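Local coordinates for insecticyanin A form (Manduca sexta, PDB 1Z24), which binds the bile pigment biliverdin IX gamma, giving a blue lipocalin that, mixed with lipoprotein-bound carotenes, colours hornworms green for camouflage, at residues 68-73 against 92-97; 86-91 against 103-108. One frame throughout, in Å; residues are numbered along the deposited sequence.

Interaction 1: 68-73 against 92-97. With BLV (biliverdin IX gamma chromophore), chain B.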
# COMPACT_ATOMS: atom_id res chain seq x y z
N GLU A 68 11.22 12.20 32.05
CA GLU A 68 10.95 10.77 32.08
C GLU A 68 11.85 10.02 31.10
O GLU A 68 12.10 10.44 29.93
CB GLU A 68 9.50 10.45 31.83
CG GLU A 68 8.64 11.16 32.84
CD GLU A 68 7.19 11.02 32.48
OE1 GLU A 68 6.80 10.30 31.59
OE2 GLU A 68 6.40 11.75 33.20
N TYR A 69 12.34 8.87 31.59
CA TYR A 69 13.19 8.12 30.74
C TYR A 69 12.99 6.62 30.80
O TYR A 69 12.30 6.10 31.69
CB TYR A 69 14.63 8.52 31.00
CG TYR A 69 15.01 8.16 32.38
CD1 TYR A 69 15.74 6.98 32.54
CD2 TYR A 69 14.69 8.98 33.47
CE1 TYR A 69 16.15 6.60 33.82
CE2 TYR A 69 15.10 8.62 34.76
CZ TYR A 69 15.83 7.42 34.91
OH TYR A 69 16.26 7.00 36.14
N MET A 70 13.59 5.94 29.82
CA MET A 70 13.50 4.49 29.71
C MET A 70 14.84 3.96 29.30
O MET A 70 15.49 4.52 28.41
CB MET A 70 12.65 4.12 28.48
CG MET A 70 11.24 4.62 28.53
SD MET A 70 10.42 4.56 26.91
CE MET A 70 9.94 2.87 26.71
N GLU A 71 15.24 2.87 29.92
CA GLU A 71 16.50 2.23 29.60
C GLU A 71 16.25 0.84 29.07
O GLU A 71 15.44 0.12 29.65
CB GLU A 71 17.39 2.15 30.84
CG GLU A 71 17.52 3.53 31.52
CD GLU A 71 18.62 3.62 32.57
OE1 GLU A 71 19.70 4.07 32.30
OE2 GLU A 71 18.32 3.14 33.76
N GLY A 72 16.89 0.45 27.95
CA GLY A 72 16.63 -0.88 27.45
C GLY A 72 17.75 -1.37 26.59
O GLY A 72 18.77 -0.72 26.50
N ASP A 73 17.51 -2.51 25.97
CA ASP A 73 18.46 -3.12 25.12
C ASP A 73 18.07 -2.89 23.69
O ASP A 73 16.91 -2.68 23.37
CB ASP A 73 18.50 -4.62 25.44
CG ASP A 73 18.98 -4.88 26.89
OD1 ASP A 73 18.32 -5.54 27.69
OD2 ASP A 73 20.15 -4.33 27.17
N PHE A 92 12.36 -3.22 26.41
CA PHE A 92 12.17 -2.54 27.70
C PHE A 92 11.37 -3.39 28.68
O PHE A 92 10.47 -4.12 28.28
CB PHE A 92 11.35 -1.24 27.53
CG PHE A 92 12.08 -0.30 26.66
CD1 PHE A 92 13.20 0.40 27.14
CD2 PHE A 92 11.68 -0.17 25.33
CE1 PHE A 92 13.88 1.27 26.28
CE2 PHE A 92 12.34 0.70 24.46
CZ PHE A 92 13.43 1.40 24.96
N LYS A 93 11.67 -3.31 29.97
CA LYS A 93 10.93 -4.11 30.94
C LYS A 93 10.26 -3.24 31.97
O LYS A 93 10.90 -2.36 32.53
CB LYS A 93 11.86 -5.05 31.66
CG LYS A 93 12.54 -6.05 30.75
CD LYS A 93 13.64 -6.87 31.42
CE LYS A 93 14.18 -8.00 30.55
NZ LYS A 93 15.64 -8.16 30.72
N PHE A 94 8.95 -3.47 32.22
CA PHE A 94 8.23 -2.73 33.22
C PHE A 94 7.85 -3.83 34.15
O PHE A 94 6.87 -4.52 33.86
CB PHE A 94 7.00 -2.17 32.57
CG PHE A 94 7.45 -1.31 31.48
CD1 PHE A 94 7.56 -1.87 30.21
CD2 PHE A 94 7.79 0.03 31.71
CE1 PHE A 94 7.98 -1.10 29.13
CE2 PHE A 94 8.21 0.82 30.63
CZ PHE A 94 8.30 0.24 29.36
N GLY A 95 8.64 -4.03 35.20
CA GLY A 95 8.29 -5.15 36.09
C GLY A 95 8.37 -6.44 35.25
O GLY A 95 9.38 -6.71 34.62
N GLN A 96 7.27 -7.20 35.20
CA GLN A 96 7.18 -8.44 34.43
C GLN A 96 6.77 -8.17 33.00
O GLN A 96 6.83 -9.05 32.16
CB GLN A 96 5.96 -9.29 34.96
CG GLN A 96 6.29 -10.69 35.50
CD GLN A 96 6.96 -10.61 36.87
OE1 GLN A 96 8.14 -11.05 37.04
NE2 GLN A 96 6.20 -10.02 37.84
N ARG A 97 6.31 -6.97 32.70
CA ARG A 97 5.92 -6.71 31.35
C ARG A 97 7.15 -6.41 30.51
O ARG A 97 7.98 -5.55 30.86
CB ARG A 97 4.91 -5.57 31.26
CG ARG A 97 4.55 -5.28 29.81
CD ARG A 97 3.33 -4.40 29.81
NE ARG A 97 3.63 -3.20 30.58
CZ ARG A 97 3.94 -2.05 30.04
NH1 ARG A 97 3.97 -1.91 28.72
NH2 ARG A 97 4.22 -0.99 30.82
NA BLV B . 7.75 3.87 20.04
C1A BLV B . 6.65 3.08 20.07
C2A BLV B . 6.64 2.05 19.04
C3A BLV B . 7.81 2.22 18.36
C4A BLV B . 8.49 3.37 18.99
CMA BLV B . 8.35 1.45 17.09
OA BLV B . 5.77 3.23 20.89
CAA BLV B . 5.56 1.09 18.79
CBA BLV B . 4.53 1.91 18.08
CGA BLV B . 3.25 1.08 17.93
O1A BLV B . 2.95 0.57 16.89
O2A BLV B . 2.56 0.92 18.88
CHB BLV B . 9.70 3.87 18.53
NB BLV B . 10.18 5.67 20.11
C1B BLV B . 10.35 5.04 18.90
C2B BLV B . 11.32 5.73 18.09
C3B BLV B . 11.71 6.77 18.82
C4B BLV B . 10.98 6.74 20.09
CMB BLV B . 11.79 5.32 16.70
CAB BLV B . 12.71 7.81 18.40
CBB BLV B . 12.36 9.09 18.75
CHC BLV B . 11.18 7.66 21.12
NC BLV B . 9.61 7.13 22.89
C1C BLV B . 10.73 7.73 22.41
C2C BLV B . 11.41 8.51 23.45
C3C BLV B . 10.76 8.40 24.61
C4C BLV B . 9.59 7.50 24.25
CMC BLV B . 12.67 9.21 23.26
CAC BLV B . 10.97 8.99 26.02
CBC BLV B . 10.49 8.36 27.12
CHD BLV B . 8.52 7.15 25.15
ND BLV B . 8.07 4.87 24.32
C1D BLV B . 7.83 5.96 25.21
C2D BLV B . 6.78 5.58 26.20
C3D BLV B . 6.39 4.29 25.92
C4D BLV B . 7.20 3.89 24.78
CMD BLV B . 6.20 6.42 27.30
OD BLV B . 7.12 2.79 24.28
CAD BLV B . 5.38 3.49 26.64
CBD BLV B . 6.11 2.51 27.53
CGD BLV B . 5.12 1.47 28.17
O1D BLV B . 4.67 1.66 29.26
O2D BLV B . 4.77 0.47 27.57

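Interaction 2: 86-91 against 103-108. With BLV (biliverdin IX gamma chromophore), chain B.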
# COMPACT_ATOMS: atom_id res chain seq x y z
N GLY A 86 17.76 -2.00 7.66
CA GLY A 86 17.65 -1.24 8.91
C GLY A 86 16.36 -1.45 9.66
O GLY A 86 15.30 -0.81 9.42
N LYS A 87 16.48 -2.39 10.56
CA LYS A 87 15.39 -2.79 11.39
C LYS A 87 15.99 -3.24 12.71
O LYS A 87 16.89 -4.09 12.75
CB LYS A 87 14.63 -3.87 10.59
CG LYS A 87 13.21 -4.04 11.11
CD LYS A 87 12.50 -5.26 10.52
CE LYS A 87 12.26 -5.18 9.02
NZ LYS A 87 11.49 -6.37 8.55
N TYR A 88 15.51 -2.65 13.80
CA TYR A 88 16.04 -2.99 15.10
C TYR A 88 14.96 -3.17 16.17
O TYR A 88 13.82 -2.73 16.05
CB TYR A 88 17.19 -2.00 15.48
CG TYR A 88 16.75 -0.58 15.66
CD1 TYR A 88 16.34 -0.09 16.91
CD2 TYR A 88 16.66 0.26 14.54
CE1 TYR A 88 15.94 1.25 17.10
CE2 TYR A 88 16.24 1.58 14.69
CZ TYR A 88 15.90 2.07 15.96
OH TYR A 88 15.47 3.37 16.06
N VAL A 89 15.36 -3.83 17.23
CA VAL A 89 14.45 -4.08 18.33
C VAL A 89 14.98 -3.46 19.60
O VAL A 89 16.17 -3.57 19.87
CB VAL A 89 14.41 -5.58 18.60
CG1 VAL A 89 13.40 -5.91 19.73
CG2 VAL A 89 14.22 -6.32 17.26
N MET A 90 14.05 -2.81 20.34
CA MET A 90 14.31 -2.16 21.60
C MET A 90 13.48 -2.90 22.61
O MET A 90 12.28 -3.04 22.45
CB MET A 90 13.88 -0.72 21.55
CG MET A 90 14.74 0.02 20.51
SD MET A 90 14.40 1.80 20.63
CE MET A 90 12.65 1.94 20.06
N THR A 91 14.14 -3.42 23.63
CA THR A 91 13.43 -4.15 24.61
C THR A 91 13.54 -3.44 25.89
O THR A 91 14.63 -3.10 26.39
CB THR A 91 14.12 -5.47 24.77
OG1 THR A 91 14.09 -6.17 23.52
CG2 THR A 91 13.42 -6.26 25.87
N PRO A 103 11.38 -0.34 15.33
CA PRO A 103 11.32 0.70 14.32
C PRO A 103 12.01 0.26 13.02
O PRO A 103 13.01 -0.44 13.00
CB PRO A 103 12.13 1.86 14.89
CG PRO A 103 12.50 1.46 16.32
CD PRO A 103 12.44 -0.05 16.34
N TRP A 104 11.46 0.67 11.92
CA TRP A 104 12.04 0.36 10.66
C TRP A 104 12.71 1.65 10.17
O TRP A 104 12.11 2.71 10.19
CB TRP A 104 10.94 0.05 9.57
CG TRP A 104 10.23 -1.23 9.87
CD1 TRP A 104 9.83 -1.64 11.11
CD2 TRP A 104 9.81 -2.24 8.95
NE1 TRP A 104 9.20 -2.85 11.03
CE2 TRP A 104 9.14 -3.23 9.69
CE3 TRP A 104 9.86 -2.36 7.57
CZ2 TRP A 104 8.56 -4.36 9.07
CZ3 TRP A 104 9.33 -3.47 6.95
CH2 TRP A 104 8.66 -4.45 7.69
N VAL A 105 13.95 1.57 9.71
CA VAL A 105 14.66 2.74 9.21
C VAL A 105 14.50 2.78 7.71
O VAL A 105 15.08 1.97 6.98
CB VAL A 105 16.18 2.71 9.56
CG1 VAL A 105 16.89 4.06 9.19
CG2 VAL A 105 16.22 2.57 11.08
N LEU A 106 13.70 3.74 7.25
CA LEU A 106 13.48 3.87 5.82
C LEU A 106 14.69 4.46 5.10
O LEU A 106 15.02 4.10 3.97
CB LEU A 106 12.32 4.85 5.57
CG LEU A 106 11.00 4.41 6.15
CD1 LEU A 106 9.83 5.17 5.51
CD2 LEU A 106 10.89 2.91 6.00
N ALA A 107 15.34 5.40 5.74
CA ALA A 107 16.51 6.07 5.17
C ALA A 107 17.30 6.89 6.20
O ALA A 107 16.76 7.43 7.16
CB ALA A 107 16.00 7.15 4.24
N THR A 108 18.60 6.99 5.97
CA THR A 108 19.45 7.75 6.84
C THR A 108 20.84 7.94 6.23
O THR A 108 21.35 7.11 5.46
CB THR A 108 19.69 6.93 8.11
OG1 THR A 108 20.42 7.75 9.01
CG2 THR A 108 20.51 5.64 7.86
NA BLV B . 7.75 3.87 20.04
C1A BLV B . 6.65 3.08 20.07
C2A BLV B . 6.64 2.05 19.04
C3A BLV B . 7.81 2.22 18.36
C4A BLV B . 8.49 3.37 18.99
CMA BLV B . 8.35 1.45 17.09
OA BLV B . 5.77 3.23 20.89
CAA BLV B . 5.56 1.09 18.79
CBA BLV B . 4.53 1.91 18.08
CGA BLV B . 3.25 1.08 17.93
O1A BLV B . 2.95 0.57 16.89
O2A BLV B . 2.56 0.92 18.88
CHB BLV B . 9.70 3.87 18.53
NB BLV B . 10.18 5.67 20.11
C1B BLV B . 10.35 5.04 18.90
C2B BLV B . 11.32 5.73 18.09
C3B BLV B . 11.71 6.77 18.82
C4B BLV B . 10.98 6.74 20.09
CMB BLV B . 11.79 5.32 16.70
CAB BLV B . 12.71 7.81 18.40
CBB BLV B . 12.36 9.09 18.75
CHC BLV B . 11.18 7.66 21.12
NC BLV B . 9.61 7.13 22.89
C1C BLV B . 10.73 7.73 22.41
C2C BLV B . 11.41 8.51 23.45
C3C BLV B . 10.76 8.40 24.61
C4C BLV B . 9.59 7.50 24.25
CMC BLV B . 12.67 9.21 23.26
CAC BLV B . 10.97 8.99 26.02
CBC BLV B . 10.49 8.36 27.12
CHD BLV B . 8.52 7.15 25.15
ND BLV B . 8.07 4.87 24.32
C1D BLV B . 7.83 5.96 25.21
C2D BLV B . 6.78 5.58 26.20
C3D BLV B . 6.39 4.29 25.92
C4D BLV B . 7.20 3.89 24.78
CMD BLV B . 6.20 6.42 27.30
OD BLV B . 7.12 2.79 24.28
CAD BLV B . 5.38 3.49 26.64
CBD BLV B . 6.11 2.51 27.53
CGD BLV B . 5.12 1.47 28.17
O1D BLV B . 4.67 1.66 29.26
O2D BLV B . 4.77 0.47 27.57

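Interaction 1: 68-73 against 92-97
M70 holds CG beside its backbone N (chi1 -61°) and bends at chi3, which carries its methyl CE over the ring of F92. That methyl sits above the middle of one ring face in a CH-pi contact, M70 CE lying 3.8 Å from the F92 centroid. SD stands farther off above the same face, a Met-aromatic partner. At the ring's edge, near its plane, E71 O approaches F92 CD1 to 3.4 Å. M70 CE also meets the rim of F94, 4.1 Å from CZ, and lies between F92 and the pigment, which SD touches too (M70 SD to BLV C1D 3.4 Å). A type II' turn from F94 to R97 reverses the chain, and the R97 side chain brings NH2 over one face of F94, toward its rim. Two nearly straight bonds grip one propionate, R97 NH1 to BLV O2D at 2.8 Å and R97 NH2 to BLV O1D at 3.1 Å; NH2 also salt-bridges the C-terminal carboxylate of H189. An alanine at F92 would probably open a gap behind the M70 methyl and leave the thioether less firmly pressed on the chromophore. M70, F94 and R97 line the biliverdin pocket of the lipocalin barrel, and F92 backs M70.

Interaction 2: 86-91 against 103-108
The ammonium of K87 has two partners: NZ forms a salt bridge with D79 and stands over the indole of W104 as a cation-pi partner, 3.8 Å from the centroid of the six-membered ring. The adjacent methylene lies still more squarely above that ring, K87 CE being 3.6 Å from the same centroid. A bend at chi3 (-65°) lays the end of the lysine chain along the indole, and the two side chains run side by side, pointing the same way. Their backbones form a single antiparallel bridge, a non-hydrogen-bonded pair flanked by V105 N to G86 O at 2.8 Å and by a weak bond from Y88 N to P103 O.

Y88 and P103 meet next to this bridge. With chi1 at 65°, the tyrosine CG sits between the backbone N and the carbonyl carbon, and the two side chains cross at about a right angle. P103 CD lies over one face, offset toward the rim, and P103 CG approaches Y88 CZ to 3.5 Å. V105 CG2 comes to the edge of the same ring, in its plane, 3.7 Å from Y88 CE2. The buried phenol is not without polar partners, since Y88 OH hydrogen-bonds to both Y48 and N116, which should limit the ring's movement.

M90 CE touches P103 CG and also reaches the pigment, 3.8 Å from BLV CHB, while P103 CB faces the methyl BLV CMB. Through them the 88-94/97-108 beta hairpin of the lipocalin barrel meets its chromophore. Around this part of the pocket, strand 113-122 offers N116 to P103 and V105. Strand 88-94 is bonded on its other flank to strand 66-76, and V12 and V15 of the N-terminal loop pack on W104 and V105.

From the N terminus the four segments come as 68-73, 86-91, 92-97 and 103-108, so the two contacts alternate along the chain and their loops cross. Interaction 1 closes a loop of 18 residues that contains helix 80-83 and most of strand 88-94. Interaction 2 closes the shorter loop of 11 residues, the turn end of the hairpin formed by strands 88-94 and 97-108. Strand 88-94 serves both, pairing with 66-76 along one edge and with 97-108 along the other. Although their centres lie 18 Å apart, the contacts meet through a probable hydrogen bond from T91 N to D73 O, 2.9 Å. Three successive barrel strands are thereby joined, and the biliverdin touches both contacts.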